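Local atomic coordinates of cephalosporin acylase (Bacillus halodurans, PDB entry 2NLZ), a protein that probably hydrolyses amide bonds, as a cephalosporin acylase of the gamma-glutamyltranspeptidase family of Ntn-type hydrolases. Residues G44-D49 against Y133-L138; T118-P123 against E242-Y247. The protein carries 1 engineered substitution. All coordinates share one frame; numbering follows the deposited sequence.

Overall arrangement
The segments alternate along the chain: 44-49, 118-123, 133-138, 242-247. Helix 122-133 joins the two contacts. Segment 118-123 leads into it at contact 2, and segment 133-138 leaves it at contact 1. The contact centres lie about 23 Å apart and the nearest atoms about 5 Å apart, so the two do not touch. Contact 1 is partly buried and sets the start of helix 47-61 against the loop before helix 138-141. Contact 2 is buried and sets the lead-in to helix 122-133 against the end of helix 241-245. One helix is thus tied to other parts of the chain near both of its ends, within a fold expected to be that of the Ntn hydrolases.

Contact 1 (G44-D49 against Y133-L138); sequences GGNAID and YGNLPL
D49 grips the backbone of N135 and L136 from the first turn of helix 47-61. It also closes a capping box with N46: D49 N gives to N46 OD1, and N46 N gives to D49 OD2 at 3.0 Å. Just before the box, G44 is the C-prime residue of the Schellman motif that ends helix 31-42. The D49 carboxyl carbon stands beside its own backbone N (chi1 -70°), which lets the carboxylate meet N46 N and the loop N-H groups together. D49 OD2 takes N135 N on its syn lone pair at 2.7 Å and N46 N on its anti lone pair. D49 OD1 is met from above the carboxylate plane by L136 N at 3.1 Å. An alanine here would probably leave N135 N, L136 N and N46 N without their carboxylate acceptor and let the loop shift against the helix start. The L136 side chain runs back along the turn. L136 CB lies 3.7 Å from D49 OD1. CG and CD1 then rest against G45 CA, and L136 CD2 reaches G44 C at 4.0 Å. I40 of helix 31-42 also touches this leucine. N46 works on both segments: while OD1 caps the helix, N46 ND2 gives to Y133 O, 3.2 Å away. That bond lies in the carbonyl plane of Y133 but is tilted from the amide plane of N46. The Y133 ring leads away from here to stack on H83. Y133 CB stays behind, 3.9 Å from I48 CG1.

Contact 2 (T118-P123 against E242-Y247); sequences TVPGAP and EDLACY
The Y247 ring lies obliquely against G121, with Y247 CZ 3.4 Å from G121 CA. CE2 also borders this glycine, reaching CA and O, and V119 CG2 approaches the ring obliquely too. Beyond the two segments the ring meets that of Y220, their planes about 35° apart. The phenol Y247 OH gives a weak hydrogen bond to G121 O at 2.7 Å. Y247 CG sits anti to the backbone N (chi1 165°), which carries the ring across from the helix end to the G121 backbone. The puckered P120 ring touches too: P120 CD meets L244 CD2 at 4.1 Å. On the same proline, F219 of helix 217-221 and M394 also make contact, and P120 O accepts from Y220 OH. This is a junction between the lead-in to one helix and the end of another. Segment 118-123 runs into the start of helix 122-133, while C246 is the first residue to leave helix 241-245. Y247 N bonds back to L244 O across the helix end. V119 fills the angle between L244, D243 and Y247. V119 CG1 lies beside the backbone N (chi1 -60°) and touches L244 CD2 and D243 CB, each at 3.8 Å. V119 CG2 is turned toward Y247 CB, 4.3 Å away. D243 meets V119 through its CB and backbone carbonyl; its carboxylate OD1 accepts from M93 N. L244 extends further to A225 and I228 of helix 223-234, and L239 also rests on V119.

Contact 1 (G44-D49 against Y133-L138)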
ATOM      1  N   GLY D  44      -0.419 -45.189  -8.191  1.00 44.89           N
ATOM      2  CA  GLY D  44       0.906 -45.786  -8.319  1.00 45.77           C
ATOM      3  C   GLY D  44       1.843 -45.100  -9.286  1.00 43.70           C
ATOM      4  O   GLY D  44       2.932 -45.607  -9.561  1.00 41.74           O
ATOM      5  N   GLY D  45       1.426 -43.947  -9.803  1.00 41.28           N
ATOM      6  CA  GLY D  45       2.220 -43.211 -10.791  1.00 40.09           C
ATOM      7  C   GLY D  45       3.307 -42.378 -10.148  1.00 40.05           C
ATOM      8  O   GLY D  45       3.189 -41.997  -8.987  1.00 39.81           O
ATOM      9  N   ASN D  46       4.375 -42.122 -10.898  1.00 32.42           N
ATOM     10  CA  ASN D  46       5.452 -41.262 -10.437  1.00 34.20           C
ATOM     11  C   ASN D  46       5.291 -39.856 -11.028  1.00 34.07           C
ATOM     12  O   ASN D  46       4.303 -39.576 -11.701  1.00 31.89           O
ATOM     13  CB  ASN D  46       6.834 -41.870 -10.756  1.00 33.56           C
ATOM     14  CG  ASN D  46       7.040 -42.157 -12.244  1.00 41.14           C
ATOM     15  OD1 ASN D  46       6.615 -41.397 -13.121  1.00 39.08           O
ATOM     16  ND2 ASN D  46       7.717 -43.261 -12.526  1.00 32.84           N
ATOM     17  N   ALA D  47       6.267 -38.988 -10.786  1.00 34.99           N
ATOM     18  CA  ALA D  47       6.183 -37.585 -11.176  1.00 29.87           C
ATOM     19  C   ALA D  47       5.994 -37.412 -12.683  1.00 32.69           C
ATOM     20  O   ALA D  47       5.301 -36.488 -13.119  1.00 27.79           O
ATOM     21  CB  ALA D  47       7.407 -36.827 -10.690  1.00 25.35           C
ATOM     22  N   ILE D  48       6.596 -38.308 -13.466  1.00 26.51           N
ATOM     23  CA  ILE D  48       6.470 -38.286 -14.922  1.00 23.81           C
ATOM     24  C   ILE D  48       5.030 -38.616 -15.313  1.00 29.84           C
ATOM     25  O   ILE D  48       4.395 -37.882 -16.082  1.00 36.72           O
ATOM     26  CB  ILE D  48       7.454 -39.273 -15.607  1.00 18.96           C
ATOM     27  CG1 ILE D  48       8.904 -38.819 -15.425  1.00  6.48           C
ATOM     28  CG2 ILE D  48       7.159 -39.408 -17.088  1.00 13.44           C
ATOM     29  CD1 ILE D  48       9.619 -39.444 -14.226  1.00 25.26           C
ATOM     30  N   ASP D  49       4.513 -39.713 -14.768  1.00 28.65           N
ATOM     31  CA  ASP D  49       3.127 -40.085 -14.994  1.00 29.42           C
ATOM     32  C   ASP D  49       2.227 -38.903 -14.692  1.00 29.05           C
ATOM     33  O   ASP D  49       1.423 -38.508 -15.537  1.00 30.10           O
ATOM     34  CB  ASP D  49       2.732 -41.276 -14.127  1.00 31.77           C
ATOM     35  CG  ASP D  49       3.394 -42.564 -14.560  1.00 38.21           C
ATOM     36  OD1 ASP D  49       3.254 -42.949 -15.744  1.00 27.88           O
ATOM     37  OD2 ASP D  49       4.036 -43.201 -13.700  1.00 27.62           O
ATOM     38  N   TYR D 133      10.097 -43.297 -18.836  1.00 39.02           N
ATOM     39  CA  TYR D 133      10.279 -43.016 -17.400  1.00 31.84           C
ATOM     40  C   TYR D 133       9.026 -43.095 -16.540  1.00 27.22           C
ATOM     41  O   TYR D 133       9.102 -42.857 -15.341  1.00 28.13           O
ATOM     42  CB  TYR D 133      10.962 -41.653 -17.187  1.00 33.57           C
ATOM     43  CG  TYR D 133      12.302 -41.534 -17.873  1.00 33.27           C
ATOM     44  CD1 TYR D 133      13.404 -42.258 -17.415  1.00 39.39           C
ATOM     45  CD2 TYR D 133      12.465 -40.716 -18.996  1.00 32.77           C
ATOM     46  CE1 TYR D 133      14.633 -42.160 -18.042  1.00 38.33           C
ATOM     47  CE2 TYR D 133      13.696 -40.614 -19.634  1.00 38.00           C
ATOM     48  CZ  TYR D 133      14.774 -41.341 -19.155  1.00 45.50           C
ATOM     49  OH  TYR D 133      15.992 -41.240 -19.790  1.00 36.98           O
ATOM     50  N   GLY D 134       7.883 -43.428 -17.131  1.00 30.91           N
ATOM     51  CA  GLY D 134       6.643 -43.562 -16.360  1.00 35.64           C
ATOM     52  C   GLY D 134       6.390 -44.969 -15.849  1.00 36.37           C
ATOM     53  O   GLY D 134       6.968 -45.930 -16.349  1.00 43.70           O
ATOM     54  N   ASN D 135       5.524 -45.095 -14.849  1.00 36.40           N
ATOM     55  CA  ASN D 135       5.152 -46.398 -14.292  1.00 38.83           C
ATOM     56  C   ASN D 135       3.865 -46.947 -14.897  1.00 43.66           C
ATOM     57  O   ASN D 135       3.675 -48.164 -14.984  1.00 51.88           O
ATOM     58  CB  ASN D 135       4.975 -46.314 -12.772  1.00 35.76           C
ATOM     59  CG  ASN D 135       6.291 -46.275 -12.025  1.00 38.58           C
ATOM     60  OD1 ASN D 135       7.330 -46.692 -12.543  1.00 52.17           O
ATOM     61  ND2 ASN D 135       6.254 -45.780 -10.792  1.00 42.97           N
ATOM     62  N   LEU D 136       2.981 -46.041 -15.302  1.00 42.40           N
ATOM     63  CA  LEU D 136       1.648 -46.405 -15.764  1.00 43.31           C
ATOM     64  C   LEU D 136       1.538 -46.353 -17.278  1.00 46.10           C
ATOM     65  O   LEU D 136       2.248 -45.582 -17.928  1.00 45.32           O
ATOM     66  CB  LEU D 136       0.611 -45.452 -15.172  1.00 46.27           C
ATOM     67  CG  LEU D 136       0.683 -45.148 -13.684  1.00 37.19           C
ATOM     68  CD1 LEU D 136      -0.443 -44.213 -13.327  1.00 33.16           C
ATOM     69  CD2 LEU D 136       0.610 -46.433 -12.870  1.00 39.70           C
ATOM     70  N   PRO D 137       0.623 -47.155 -17.846  1.00 51.35           N
ATOM     71  CA  PRO D 137       0.383 -47.030 -19.276  1.00 53.05           C
ATOM     72  C   PRO D 137      -0.350 -45.718 -19.558  1.00 48.83           C
ATOM     73  O   PRO D 137      -1.063 -45.200 -18.690  1.00 40.31           O
ATOM     74  CB  PRO D 137      -0.510 -48.233 -19.592  1.00 55.03           C
ATOM     75  CG  PRO D 137      -1.224 -48.516 -18.299  1.00 57.31           C
ATOM     76  CD  PRO D 137      -0.235 -48.181 -17.219  1.00 52.41           C
ATOM     77  N   LEU D 138      -0.158 -45.192 -20.763  1.00 39.88           N
ATOM     78  CA  LEU D 138      -0.735 -43.922 -21.192  1.00 34.10           C
ATOM     79  C   LEU D 138      -2.241 -43.834 -20.932  1.00 40.80           C
ATOM     80  O   LEU D 138      -2.755 -42.768 -20.603  1.00 50.61           O
ATOM     81  CB  LEU D 138      -0.439 -43.716 -22.678  1.00 32.49           C
ATOM     82  CG  LEU D 138      -0.173 -42.306 -23.183  1.00 30.09           C
ATOM     83  CD1 LEU D 138       0.772 -41.572 -22.248  1.00 30.69           C
ATOM     84  CD2 LEU D 138       0.390 -42.353 -24.583  1.00 25.07           C
TER

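Contact 2 (T118-P123 against E242-Y247)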
ATOM      1  N   THR D 118       2.591 -26.263 -37.890  1.00 21.00           N
ATOM      2  CA  THR D 118       3.673 -27.253 -37.924  1.00 25.86           C
ATOM      3  C   THR D 118       3.187 -28.539 -37.255  1.00 26.84           C
ATOM      4  O   THR D 118       2.143 -28.518 -36.599  1.00 23.94           O
ATOM      5  CB  THR D 118       4.938 -26.732 -37.210  1.00 26.60           C
ATOM      6  OG1 THR D 118       4.670 -26.506 -35.816  1.00 26.43           O
ATOM      7  CG2 THR D 118       5.393 -25.452 -37.854  1.00  2.00           C
ATOM      8  N   VAL D 119       3.920 -29.645 -37.394  1.00 24.76           N
ATOM      9  CA  VAL D 119       3.445 -30.901 -36.791  1.00 31.37           C
ATOM     10  C   VAL D 119       3.366 -30.790 -35.270  1.00 32.78           C
ATOM     11  O   VAL D 119       4.328 -30.375 -34.621  1.00 34.36           O
ATOM     12  CB  VAL D 119       4.206 -32.208 -37.260  1.00 34.68           C
ATOM     13  CG1 VAL D 119       4.078 -32.391 -38.751  1.00 37.82           C
ATOM     14  CG2 VAL D 119       5.666 -32.211 -36.876  1.00 40.08           C
ATOM     15  N   PRO D 120       2.178 -31.084 -34.710  1.00 26.93           N
ATOM     16  CA  PRO D 120       1.975 -31.112 -33.271  1.00 26.35           C
ATOM     17  C   PRO D 120       2.820 -32.198 -32.628  1.00 28.59           C
ATOM     18  O   PRO D 120       2.578 -33.376 -32.864  1.00 28.97           O
ATOM     19  CB  PRO D 120       0.491 -31.471 -33.135  1.00 24.84           C
ATOM     20  CG  PRO D 120      -0.118 -31.103 -34.418  1.00 22.12           C
ATOM     21  CD  PRO D 120       0.932 -31.374 -35.440  1.00 24.60           C
ATOM     22  N   GLY D 121       3.799 -31.801 -31.821  1.00 30.48           N
ATOM     23  CA  GLY D 121       4.695 -32.757 -31.173  1.00 23.64           C
ATOM     24  C   GLY D 121       4.307 -33.309 -29.802  1.00 31.18           C
ATOM     25  O   GLY D 121       4.899 -34.289 -29.326  1.00 30.57           O
ATOM     26  N   ALA D 122       3.314 -32.689 -29.167  1.00 27.15           N
ATOM     27  CA  ALA D 122       2.947 -33.015 -27.785  1.00 24.73           C
ATOM     28  C   ALA D 122       2.429 -34.435 -27.549  1.00 29.73           C
ATOM     29  O   ALA D 122       2.892 -35.093 -26.616  1.00 30.45           O
ATOM     30  CB  ALA D 122       1.978 -31.969 -27.196  1.00 28.71           C
ATOM     31  N   PRO D 123       1.472 -34.920 -28.372  1.00 27.99           N
ATOM     32  CA  PRO D 123       1.033 -36.294 -28.118  1.00 24.70           C
ATOM     33  C   PRO D 123       2.169 -37.325 -28.148  1.00 29.96           C
ATOM     34  O   PRO D 123       2.190 -38.235 -27.320  1.00 31.55           O
ATOM     35  CB  PRO D 123       0.024 -36.554 -29.237  1.00 24.88           C
ATOM     36  CG  PRO D 123      -0.460 -35.214 -29.618  1.00 21.26           C
ATOM     37  CD  PRO D 123       0.732 -34.322 -29.499  1.00 21.71           C
ATOM     38  N   GLU D 242       2.653 -37.951 -44.143  1.00 65.48           N
ATOM     39  CA  GLU D 242       4.074 -38.286 -44.075  1.00 73.65           C
ATOM     40  C   GLU D 242       4.871 -37.339 -43.188  1.00 68.60           C
ATOM     41  O   GLU D 242       5.913 -37.722 -42.648  1.00 69.58           O
ATOM     42  CB  GLU D 242       4.680 -38.353 -45.480  1.00 79.44           C
ATOM     43  CG  GLU D 242       4.229 -39.564 -46.282  1.00 97.02           C
ATOM     44  CD  GLU D 242       3.871 -39.209 -47.714  1.00110.68           C
ATOM     45  OE1 GLU D 242       4.792 -39.044 -48.542  1.00117.10           O
ATOM     46  OE2 GLU D 242       2.662 -39.098 -48.011  1.00113.09           O
ATOM     47  N   ASP D 243       4.379 -36.110 -43.043  1.00 62.43           N
ATOM     48  CA  ASP D 243       4.964 -35.145 -42.115  1.00 53.83           C
ATOM     49  C   ASP D 243       4.789 -35.629 -40.686  1.00 48.85           C
ATOM     50  O   ASP D 243       5.730 -35.616 -39.895  1.00 47.63           O
ATOM     51  CB  ASP D 243       4.312 -33.779 -42.287  1.00 49.69           C
ATOM     52  CG  ASP D 243       4.884 -33.002 -43.451  1.00 50.14           C
ATOM     53  OD1 ASP D 243       6.119 -33.040 -43.636  1.00 43.61           O
ATOM     54  OD2 ASP D 243       4.096 -32.347 -44.172  1.00 50.09           O
ATOM     55  N   LEU D 244       3.576 -36.067 -40.375  1.00 41.09           N
ATOM     56  CA  LEU D 244       3.252 -36.628 -39.071  1.00 40.67           C
ATOM     57  C   LEU D 244       3.958 -37.966 -38.855  1.00 41.59           C
ATOM     58  O   LEU D 244       4.510 -38.214 -37.784  1.00 45.63           O
ATOM     59  CB  LEU D 244       1.733 -36.804 -38.920  1.00 32.48           C
ATOM     60  CG  LEU D 244       0.828 -35.581 -39.084  1.00 27.56           C
ATOM     61  CD1 LEU D 244      -0.643 -35.954 -39.202  1.00 24.53           C
ATOM     62  CD2 LEU D 244       1.045 -34.583 -37.940  1.00 26.33           C
ATOM     63  N   ALA D 245       3.948 -38.806 -39.889  1.00 46.91           N
ATOM     64  CA  ALA D 245       4.478 -40.172 -39.823  1.00 49.31           C
ATOM     65  C   ALA D 245       5.924 -40.279 -39.346  1.00 49.79           C
ATOM     66  O   ALA D 245       6.254 -41.177 -38.569  1.00 50.25           O
ATOM     67  CB  ALA D 245       4.321 -40.871 -41.163  1.00 51.20           C
ATOM     68  N   CYS D 246       6.790 -39.377 -39.800  1.00 52.94           N
ATOM     69  CA  CYS D 246       8.178 -39.437 -39.350  1.00 59.75           C
ATOM     70  C   CYS D 246       8.544 -38.391 -38.302  1.00 53.61           C
ATOM     71  O   CYS D 246       9.717 -38.044 -38.143  1.00 59.56           O
ATOM     72  CB  CYS D 246       9.188 -39.501 -40.515  1.00 66.58           C
ATOM     73  SG  CYS D 246       9.031 -38.263 -41.802  1.00 72.89           S
ATOM     74  N   TYR D 247       7.550 -37.906 -37.568  1.00 47.69           N
ATOM     75  CA  TYR D 247       7.857 -37.155 -36.368  1.00 47.53           C
ATOM     76  C   TYR D 247       8.239 -38.106 -35.236  1.00 47.53           C
ATOM     77  O   TYR D 247       7.529 -39.069 -34.950  1.00 50.72           O
ATOM     78  CB  TYR D 247       6.692 -36.264 -35.921  1.00 47.71           C
ATOM     79  CG  TYR D 247       6.858 -35.769 -34.490  1.00 49.92           C
ATOM     80  CD1 TYR D 247       7.798 -34.790 -34.167  1.00 41.50           C
ATOM     81  CD2 TYR D 247       6.109 -36.313 -33.456  1.00 37.95           C
ATOM     82  CE1 TYR D 247       7.959 -34.361 -32.855  1.00 35.38           C
ATOM     83  CE2 TYR D 247       6.263 -35.888 -32.151  1.00 35.45           C
ATOM     84  CZ  TYR D 247       7.186 -34.919 -31.857  1.00 42.87           C
ATOM     85  OH  TYR D 247       7.327 -34.512 -30.556  1.00 42.37           O
TER